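Local coordinates for protein extracellular sialidase/neuraminidase, putative (Aspergillus fumigatus, PDB 2XZI) that hydrolyses sialosides as an extracellular sialidase of the beta-propeller class, with a preference for substrates carrying deaminated neuraminic acid (KDN), at residues Ile33-His36 with Ser37-Ile40; Val95-Ala99 with Gly100-Asn104. One frame throughout, in Å; residues are numbered along the deposited sequence.

Interaction 1. Residues Ile33-His36 with Ser37-Ile40; sequences IGFH and SFRI. With KDM (deamino-alpha-neuraminic acid), chain C.
Ser37 OG is gripped by two groups: it lies 2.8 Å from His36 ND1 in a hydrogen bond whose donor is not fixed, bent to 144°, and it also takes the backbone N-H of Arg368. The hydroxyl meets the imidazole at its edge, close to the ring plane; His36 CG stands anti to the backbone N (chi1 178°), which swings the ring alongside Ser37, its ND1 edge toward the hydroxyl. With NE2 bonded to Asn365 OD1 and Tyr367 stacked on it, the imidazole is fixed in rotation, and His36 and Ser37 both face Arg58 in a classic beta bulge at the start of strand 37-45. On the apolar side, Phe35 CB sits over one face of the Phe38 ring, 4.2 Å from its centroid, and Phe35 CD2 comes to 3.7 Å from Phe38 CZ. The two rings are oblique, their planes at 54°. Further along, Arg39 offers NH1 and NH2 to one carboxylate oxygen of the bound deamino-alpha-neuraminic acid: O1A is 3.1 Å from NH1 and 2.9 Å from NH2, near the guanidinium plane. Arg39 NE forms a salt bridge with Glu354, and Arg245 and Arg302 also bond to the ligand, consistent with the arginine triad of sialidases, in which three guanidinium groups hold the substrate carboxylate and would balance its charge.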
loop_
_atom_site.group_PDB
_atom_site.type_symbol
_atom_site.label_atom_id
_atom_site.label_comp_id
_atom_site.label_asym_id
_atom_site.label_seq_id
_atom_site.Cartn_x
_atom_site.Cartn_y
_atom_site.Cartn_z
ATOM N N ILE A 33 -22.210 9.017 -3.203
ATOM C CA ILE A 33 -21.527 8.711 -1.945
ATOM C C ILE A 33 -20.133 9.341 -1.909
ATOM O O ILE A 33 -19.304 9.070 -2.791
ATOM C CB ILE A 33 -21.445 7.179 -1.674
ATOM C CG1 ILE A 33 -22.838 6.562 -1.433
ATOM C CG2 ILE A 33 -20.459 6.874 -0.527
ATOM C CD1 ILE A 33 -23.535 7.051 -0.193
ATOM N N GLY A 34 -19.905 10.191 -0.913
ATOM C CA GLY A 34 -18.621 10.856 -0.750
ATOM C C GLY A 34 -17.877 10.383 0.475
ATOM O O GLY A 34 -18.356 9.516 1.234
ATOM N N PHE A 35 -16.700 10.965 0.674
ATOM C CA PHE A 35 -15.782 10.502 1.712
ATOM C C PHE A 35 -15.054 11.670 2.341
ATOM O O PHE A 35 -14.479 12.534 1.637
ATOM C CB PHE A 35 -14.781 9.479 1.140
ATOM C CG PHE A 35 -15.436 8.297 0.495
ATOM C CD1 PHE A 35 -15.797 7.194 1.240
ATOM C CD2 PHE A 35 -15.733 8.306 -0.857
ATOM C CE1 PHE A 35 -16.419 6.106 0.651
ATOM C CE2 PHE A 35 -16.371 7.225 -1.472
ATOM C CZ PHE A 35 -16.715 6.120 -0.730
ATOM N N HIS A 36 -15.072 11.708 3.671
ATOM C CA HIS A 36 -14.318 12.684 4.412
ATOM C C HIS A 36 -12.841 12.597 4.025
ATOM O O HIS A 36 -12.211 13.608 3.690
ATOM C CB HIS A 36 -14.524 12.408 5.902
ATOM C CG HIS A 36 -13.764 13.331 6.792
ATOM N ND1 HIS A 36 -12.419 13.183 7.049
ATOM C CD2 HIS A 36 -14.168 14.412 7.502
ATOM C CE1 HIS A 36 -12.020 14.141 7.870
ATOM N NE2 HIS A 36 -13.062 14.906 8.152
ATOM N N SER A 37 -12.312 11.375 4.068
ATOM C CA SER A 37 -10.888 11.111 3.891
ATOM C C SER A 37 -10.625 9.906 3.037
ATOM O O SER A 37 -11.439 8.981 2.939
ATOM C CB SER A 37 -10.246 10.880 5.251
ATOM O OG SER A 37 -10.120 12.093 5.969
ATOM N N PHE A 38 -9.457 9.928 2.421
ATOM C CA PHE A 38 -8.922 8.764 1.738
ATOM C C PHE A 38 -7.588 8.458 2.365
ATOM O O PHE A 38 -6.774 9.350 2.549
ATOM C CB PHE A 38 -8.763 9.040 0.259
ATOM C CG PHE A 38 -10.073 9.305 -0.445
ATOM C CD1 PHE A 38 -10.849 8.249 -0.890
ATOM C CD2 PHE A 38 -10.520 10.605 -0.666
ATOM C CE1 PHE A 38 -12.050 8.460 -1.550
ATOM C CE2 PHE A 38 -11.743 10.823 -1.305
ATOM C CZ PHE A 38 -12.492 9.752 -1.764
ATOM N N ARG A 39 -7.410 7.194 2.741
ATOM C CA ARG A 39 -6.159 6.716 3.349
ATOM C C ARG A 39 -5.819 5.335 2.817
ATOM O O ARG A 39 -6.622 4.716 2.118
ATOM C CB ARG A 39 -6.305 6.659 4.872
ATOM C CG ARG A 39 -6.232 8.015 5.581
ATOM C CD ARG A 39 -5.782 7.871 7.034
ATOM N NE ARG A 39 -4.462 7.267 7.060
ATOM C CZ ARG A 39 -3.939 6.589 8.070
ATOM N NH1 ARG A 39 -4.592 6.440 9.211
ATOM N NH2 ARG A 39 -2.737 6.040 7.910
ATOM N N ILE A 40 -4.608 4.886 3.136
ATOM C CA ILE A 40 -4.206 3.494 2.910
ATOM C C ILE A 40 -4.138 3.127 1.417
ATOM O O ILE A 40 -4.903 2.289 0.938
ATOM C CB ILE A 40 -5.088 2.478 3.715
ATOM C CG1 ILE A 40 -5.518 3.012 5.101
ATOM C CG2 ILE A 40 -4.358 1.158 3.867
ATOM C CD1 ILE A 40 -4.400 3.403 6.028
HETATM C C2 KDM C . -2.975 3.102 11.441
HETATM C C1 KDM C . -1.901 4.179 11.348
HETATM C C3 KDM C . -3.806 3.052 10.145
HETATM C C4 KDM C . -4.417 1.649 9.857
HETATM C C5 KDM C . -4.411 0.689 11.054
HETATM C C6 KDM C . -2.964 0.554 11.590
HETATM C C7 KDM C . -2.882 -0.196 12.929
HETATM C C8 KDM C . -1.414 -0.456 13.312
HETATM C C9 KDM C . -1.319 -1.152 14.659
HETATM O O5 KDM C . -4.978 -0.597 10.694
HETATM O O1A KDM C . -2.068 5.120 10.536
HETATM O O1B KDM C . -0.927 4.037 12.124
HETATM O O4 KDM C . -5.765 1.841 9.430
HETATM O O6 KDM C . -2.298 1.848 11.766
HETATM O O7 KDM C . -3.511 0.594 13.942
HETATM O O8 KDM C . -0.779 -1.301 12.342
HETATM O O9 KDM C . -1.903 -2.458 14.513
HETATM O O2 KDM C . -3.798 3.503 12.543
#

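Interaction 2. Residues Val95-Ala99 with Gly100-Asn104; sequences VGSGA and GTWGN. With NA (sodium ion), chain E.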
loop_
_atom_site.group_PDB
_atom_site.type_symbol
_atom_site.label_atom_id
_atom_site.label_comp_id
_atom_site.label_asym_id
_atom_site.label_seq_id
_atom_site.Cartn_x
_atom_site.Cartn_y
_atom_site.Cartn_z
ATOM N N VAL A 95 -15.716 -2.633 -3.068
ATOM C CA VAL A 95 -16.681 -3.174 -2.106
ATOM C C VAL A 95 -16.995 -2.122 -1.053
ATOM O O VAL A 95 -16.101 -1.409 -0.603
ATOM C CB VAL A 95 -16.162 -4.488 -1.446
ATOM C CG1 VAL A 95 -14.808 -4.277 -0.735
ATOM C CG2 VAL A 95 -17.204 -5.075 -0.490
ATOM N N GLY A 96 -18.265 -2.017 -0.671
ATOM C CA GLY A 96 -18.699 -1.015 0.310
ATOM C C GLY A 96 -19.876 -1.475 1.152
ATOM O O GLY A 96 -20.458 -0.693 1.911
ATOM N N SER A 97 -20.224 -2.751 1.034
ATOM C CA SER A 97 -21.404 -3.301 1.709
ATOM C C SER A 97 -21.386 -3.133 3.233
ATOM O O SER A 97 -20.380 -3.409 3.880
ATOM C CB SER A 97 -21.575 -4.776 1.335
ATOM O OG SER A 97 -20.390 -5.520 1.583
ATOM N N GLY A 98 -22.504 -2.686 3.800
ATOM C CA GLY A 98 -22.609 -2.533 5.248
ATOM C C GLY A 98 -21.964 -1.250 5.747
ATOM O O GLY A 98 -21.538 -0.406 4.941
ATOM N N ALA A 99 -21.890 -1.098 7.071
ATOM C CA ALA A 99 -21.285 0.085 7.711
ATOM C C ALA A 99 -20.003 -0.300 8.462
ATOM O O ALA A 99 -19.501 0.444 9.326
ATOM C CB ALA A 99 -22.277 0.743 8.647
ATOM N N GLY A 100 -19.483 -1.473 8.117
ATOM C CA GLY A 100 -18.210 -1.936 8.631
ATOM C C GLY A 100 -17.059 -1.385 7.812
ATOM O O GLY A 100 -17.236 -0.543 6.917
ATOM N N THR A 101 -15.873 -1.892 8.114
ATOM C CA THR A 101 -14.619 -1.421 7.548
ATOM C C THR A 101 -14.126 -2.410 6.512
ATOM O O THR A 101 -13.851 -3.567 6.850
ATOM C CB THR A 101 -13.512 -1.324 8.648
ATOM O OG1 THR A 101 -13.902 -0.429 9.697
ATOM C CG2 THR A 101 -12.144 -0.930 8.054
ATOM N N TRP A 102 -14.033 -1.967 5.258
ATOM C CA TRP A 102 -13.339 -2.702 4.206
ATOM C C TRP A 102 -12.042 -1.960 3.920
ATOM O O TRP A 102 -12.082 -0.795 3.518
ATOM C CB TRP A 102 -14.164 -2.757 2.916
ATOM C CG TRP A 102 -15.430 -3.534 3.009
ATOM C CD1 TRP A 102 -16.668 -3.031 3.251
ATOM C CD2 TRP A 102 -15.585 -4.954 2.881
ATOM N NE1 TRP A 102 -17.598 -4.051 3.274
ATOM C CE2 TRP A 102 -16.957 -5.238 3.050
ATOM C CE3 TRP A 102 -14.697 -6.013 2.629
ATOM C CZ2 TRP A 102 -17.469 -6.544 2.988
ATOM C CZ3 TRP A 102 -15.205 -7.305 2.562
ATOM C CH2 TRP A 102 -16.577 -7.556 2.738
ATOM N N GLY A 103 -10.901 -2.619 4.091
ATOM C CA GLY A 103 -9.639 -1.907 3.910
ATOM C C GLY A 103 -8.404 -2.745 3.731
ATOM O O GLY A 103 -8.469 -3.906 3.330
ATOM N N ASN A 104 -7.264 -2.129 4.041
ATOM C CA ASN A 104 -5.950 -2.755 3.832
ATOM C C ASN A 104 -5.753 -3.287 2.402
ATOM O O ASN A 104 -5.373 -4.440 2.209
ATOM C CB ASN A 104 -5.725 -3.893 4.845
ATOM C CG ASN A 104 -5.379 -3.387 6.220
ATOM O OD1 ASN A 104 -6.229 -2.811 6.917
ATOM N ND2 ASN A 104 -4.129 -3.562 6.617
HETATM NA NA NA E . -19.907 0.790 3.634
HETATM O O HOH W 1 -19.456 -3.932 6.485
HETATM O O HOH W 2 -18.174 -0.351 4.542
HETATM O O HOH W 3 -20.922 2.901 2.824
#
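The chain from Val95 to Asn104 doubles back through a glycine-rich loop, bringing the Gly96 CA to 6.8 Å from the Trp102 CA before strand 101-104 runs on. On one face of the bend, the carbonyl oxygens of Gly96 and Gly98 bind a sodium ion, Gly96 O at 2.3 Å and Gly98 O at 2.4 Å. Two waters also bind the ion, one of them donating to Gly100 O, and the side chains of Asp67 and Asn69 complete the site. Trp102 closes the loop with a nearly straight hydrogen bond: NE1 lies 2.9 Å from Ser97 O, the N-H...O angle is 169°, and the donor reaches a lone pair in the carbonyl plane. A further water donates to Ser97 O and accepts from Gly100 N, so that carbonyl is held twice. Ser97 OG comes to 3.4 Å from Trp102 CZ2, beside the bonded carbonyl. Val95 covers one face of the indole; CG2, laid over the six-membered ring by its place anti to the backbone N, stands 3.7 Å from the centroid, 16° off the normal, as a CH-pi contact. CG1 rests 3.8 Å from Trp102 CD2. Tyr154 meets the indole edge-to-face, and Trp121 of strand 115-122 packs against it. Val95 also touches Leu119 of that strand and Leu70 of strand 68-74, while Gly100 and Trp102 make backbone hydrogen bonds to Ile68, so the loop lies where two propeller sheets meet.

From the N terminus, interaction 1 comes first, a bulged entry into strand 37-45, the outermost strand of its antiparallel sheet. The chain then runs through strands 51-58 and 68-74 to strand 92-93, the other outermost strand, and the loop that follows forms interaction 2 on the way into strand 101-109 of the next sheet. The two contacts are local and in series; neither encloses nor crosses the other. Their centres lie about 12 Å apart, and their strands touch where Ile40 CG2 packs 4.2 Å from Asn104 CA. Glu56 bonds to the backbone of Arg39 and, through its carboxylate, to Asn104 N, so these successive propeller sheets meet beside the ligand pocket.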